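Local coordinates for thioredoxin (H-type,TRX-H) (Edwardsiella tarda, PDB 5ZF2), which is a thioredoxin-like effector that inhibits ASK1-MAPK signalling to promote pathogenesis during infection, at residues A8-A13 with I77-G82. Numbering follows the deposited sequence.
Sequences AAFTQA and ILYRNG
Phe-10 of helix 7-15 meets Tyr-79 of strand 75-80, and this single aromatic pair makes the contact. Before it in the helix, Ala-9 turns to strand 52-57, where its methyl touches Phe-54. Ala-9 N is hydrogen-bonded to Ser-6 OG. Phe-10 then reaches across to strand 75-80. CG lies anti to the backbone N (chi1 177°), which carries the ring out from the helix with its far end leading. The pair is edge-to-face, or T-shaped. The edge of Phe-10 is directed at one face of Tyr-79, with the planes at 80° and the ring centroids 5.9 Å apart. The nearest atoms are Phe-10 CZ and Tyr-79 CE1, at 4.5 Å, a loose approach. Phe-10 CZ lies about 4.4 Å over the face of the Tyr-79 ring, displaced from its centre toward the CE1-CZ bond. The side chain of Tyr-79 leaves the strand toward the helix. Its chi1 (-64°) sets the ring beside the strand on the helix side, and a chi2 near perpendicular turns the ring face to Phe-10. Phe-68 of helix 62-68 makes a second edge-to-face pair with Phe-10 and also touches Tyr-79. Val-20 and Val-22 of strand 20-25 pack against Phe-10, and Val-22 reaches Tyr-79 as well. Further along the helix, Ala-13 N is hydrogen-bonded to Ala-9 O at 3.0 Å, a regular i to i+4 helix bond. The methyl of Ala-13 packs on Val-20 and Phe-54. The two aromatic residues thus join the first helix of the thioredoxin fold to the strand that leads into the turn before strand 83-89. The contact is wholly apolar and buries just 59 Å². Its chemistry is dispersion, with a probable small electrostatic gain as the slightly positive C-H edge of Phe-10 faces the electron-rich tyrosine ring.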
ATOM      1  N   ALA A   8      -0.292   2.979 -15.366  1.00 18.44           N
ATOM      2  CA  ALA A   8       0.263   1.887 -16.159  1.00 18.79           C
ATOM      3  C   ALA A   8       0.996   0.873 -15.286  1.00 19.41           C
ATOM      4  O   ALA A   8       0.876  -0.339 -15.498  1.00 17.64           O
ATOM      5  CB  ALA A   8       1.192   2.432 -17.241  1.00 20.40           C
ATOM      6  N   ALA A   9       1.783   1.334 -14.312  1.00 16.62           N
ATOM      7  CA  ALA A   9       2.484   0.355 -13.489  1.00 15.73           C
ATOM      8  C   ALA A   9       1.513  -0.426 -12.601  1.00 14.60           C
ATOM      9  O   ALA A   9       1.718  -1.619 -12.353  1.00 17.09           O
ATOM     10  CB  ALA A   9       3.569   1.040 -12.655  1.00 16.58           C
ATOM     11  N   PHE A  10       0.464   0.221 -12.100  1.00 14.06           N
ATOM     12  CA  PHE A  10      -0.502  -0.487 -11.255  1.00 13.18           C
ATOM     13  C   PHE A  10      -1.252  -1.550 -12.049  1.00 18.29           C
ATOM     14  O   PHE A  10      -1.395  -2.698 -11.595  1.00 17.55           O
ATOM     15  CB  PHE A  10      -1.488   0.501 -10.626  1.00 17.86           C
ATOM     16  CG  PHE A  10      -2.554  -0.151  -9.790  1.00 19.08           C
ATOM     17  CD1 PHE A  10      -2.280  -0.592  -8.503  1.00 17.47           C
ATOM     18  CD2 PHE A  10      -3.832  -0.322 -10.293  1.00 24.16           C
ATOM     19  CE1 PHE A  10      -3.292  -1.191  -7.727  1.00 15.33           C
ATOM     20  CE2 PHE A  10      -4.839  -0.933  -9.532  1.00 24.62           C
ATOM     21  CZ  PHE A  10      -4.565  -1.356  -8.252  1.00 16.19           C
ATOM     22  N   THR A  11      -1.748  -1.193 -13.238  1.00 16.50           N
ATOM     23  CA  THR A  11      -2.513  -2.159 -14.015  1.00 22.66           C
ATOM     24  C   THR A  11      -1.637  -3.341 -14.414  1.00 23.92           C
ATOM     25  O   THR A  11      -2.089  -4.496 -14.393  1.00 20.94           O
ATOM     26  CB  THR A  11      -3.137  -1.505 -15.260  1.00 34.59           C
ATOM     27  OG1 THR A  11      -2.120  -1.164 -16.192  1.00 46.39           O
ATOM     28  CG2 THR A  11      -3.918  -0.243 -14.909  1.00 31.71           C
ATOM     29  N   GLN A  12      -0.364  -3.083 -14.730  1.00 18.53           N
ATOM     30  CA  GLN A  12       0.520  -4.186 -15.085  1.00 19.51           C
ATOM     31  C   GLN A  12       0.798  -5.069 -13.871  1.00 20.62           C
ATOM     32  O   GLN A  12       0.818  -6.300 -13.988  1.00 20.04           O
ATOM     33  CB  GLN A  12       1.813  -3.650 -15.693  1.00 25.04           C
ATOM     34  CG  GLN A  12       2.834  -4.715 -16.008  1.00 32.43           C
ATOM     35  CD  GLN A  12       4.208  -4.358 -15.481  1.00 50.54           C
ATOM     36  OE1 GLN A  12       4.937  -3.603 -16.118  1.00 52.13           O
ATOM     37  NE2 GLN A  12       4.555  -4.863 -14.291  1.00 57.63           N
ATOM     38  N   ALA A  13       0.980  -4.466 -12.690  1.00 16.89           N
ATOM     39  CA  ALA A  13       1.128  -5.272 -11.478  1.00 21.71           C
ATOM     40  C   ALA A  13      -0.114  -6.129 -11.215  1.00 16.51           C
ATOM     41  O   ALA A  13       0.002  -7.323 -10.901  1.00 18.71           O
ATOM     42  CB  ALA A  13       1.429  -4.369 -10.273  1.00 14.24           C
ATOM     43  N   ILE A  77      -4.248  -0.839   1.312  1.00  9.78           N
ATOM     44  CA  ILE A  77      -5.151  -1.779   0.658  1.00 14.35           C
ATOM     45  C   ILE A  77      -4.329  -2.899   0.053  1.00 17.01           C
ATOM     46  O   ILE A  77      -3.424  -2.645  -0.746  1.00 12.38           O
ATOM     47  CB  ILE A  77      -5.991  -1.122  -0.444  1.00 10.11           C
ATOM     48  CG1 ILE A  77      -6.654   0.159   0.085  1.00 14.19           C
ATOM     49  CG2 ILE A  77      -7.014  -2.179  -0.978  1.00  9.91           C
ATOM     50  CD1 ILE A  77      -7.289   1.016  -1.028  1.00 15.15           C
ATOM     51  N   LEU A  78      -4.662  -4.131   0.393  1.00  9.75           N
ATOM     52  CA  LEU A  78      -3.886  -5.272  -0.080  1.00 13.63           C
ATOM     53  C   LEU A  78      -4.695  -5.973  -1.160  1.00 16.04           C
ATOM     54  O   LEU A  78      -5.874  -6.267  -0.963  1.00 13.84           O
ATOM     55  CB  LEU A  78      -3.542  -6.239   1.057  1.00 11.22           C
ATOM     56  CG  LEU A  78      -2.723  -7.469   0.625  1.00 14.20           C
ATOM     57  CD1 LEU A  78      -1.316  -7.062   0.078  1.00 12.40           C
ATOM     58  CD2 LEU A  78      -2.570  -8.480   1.761  1.00 17.08           C
ATOM     59  N   TYR A  79      -4.067  -6.217  -2.301  1.00 11.62           N
ATOM     60  CA  TYR A  79      -4.670  -6.988  -3.377  1.00 10.74           C
ATOM     61  C   TYR A  79      -3.911  -8.286  -3.564  1.00 14.78           C
ATOM     62  O   TYR A  79      -2.689  -8.334  -3.398  1.00 16.35           O
ATOM     63  CB  TYR A  79      -4.654  -6.217  -4.706  1.00 10.72           C
ATOM     64  CG  TYR A  79      -5.476  -4.973  -4.706  1.00 11.90           C
ATOM     65  CD1 TYR A  79      -4.996  -3.819  -4.125  1.00 13.48           C
ATOM     66  CD2 TYR A  79      -6.734  -4.946  -5.298  1.00 15.38           C
ATOM     67  CE1 TYR A  79      -5.732  -2.662  -4.122  1.00 17.76           C
ATOM     68  CE2 TYR A  79      -7.496  -3.783  -5.291  1.00 18.00           C
ATOM     69  CZ  TYR A  79      -6.986  -2.655  -4.698  1.00 19.00           C
ATOM     70  OH  TYR A  79      -7.696  -1.499  -4.698  1.00 22.01           O
ATOM     71  N   ARG A  80      -4.643  -9.343  -3.920  1.00 14.59           N
ATOM     72  CA  ARG A  80      -4.033 -10.589  -4.374  1.00 13.62           C
ATOM     73  C   ARG A  80      -4.743 -11.003  -5.651  1.00 20.10           C
ATOM     74  O   ARG A  80      -5.979 -10.975  -5.715  1.00 16.62           O
ATOM     75  CB  ARG A  80      -4.100 -11.689  -3.299  1.00 19.94           C
ATOM     76  CG  ARG A  80      -3.113 -11.427  -2.152  1.00 28.58           C
ATOM     77  CD  ARG A  80      -3.145 -12.468  -1.039  1.00 29.18           C
ATOM     78  NE  ARG A  80      -2.130 -12.190  -0.027  1.00 23.51           N
ATOM     79  CZ  ARG A  80      -2.229 -12.590   1.235  1.00 28.62           C
ATOM     80  NH1 ARG A  80      -3.290 -13.271   1.599  1.00 29.47           N
ATOM     81  NH2 ARG A  80      -1.287 -12.318   2.139  1.00 25.74           N
ATOM     82  N   ASN A  81      -3.953 -11.305  -6.680  1.00 19.98           N
ATOM     83  CA  ASN A  81      -4.464 -11.715  -7.981  1.00 21.70           C
ATOM     84  C   ASN A  81      -5.433 -10.679  -8.543  1.00 23.96           C
ATOM     85  O   ASN A  81      -6.416 -11.023  -9.215  1.00 24.80           O
ATOM     86  CB  ASN A  81      -5.125 -13.099  -7.911  1.00 23.91           C
ATOM     87  CG  ASN A  81      -5.233 -13.754  -9.273  1.00 36.16           C
ATOM     88  OD1 ASN A  81      -4.348 -13.596 -10.125  1.00 42.24           O
ATOM     89  ND2 ASN A  81      -6.338 -14.464  -9.504  1.00 37.31           N
ATOM     90  N   GLY A  82      -5.171  -9.405  -8.252  1.00 16.97           N
ATOM     91  CA  GLY A  82      -5.950  -8.326  -8.832  1.00 20.17           C
ATOM     92  C   GLY A  82      -7.226  -7.987  -8.101  1.00 24.19           C
ATOM     93  O   GLY A  82      -8.006  -7.182  -8.611  1.00 17.87           O
TER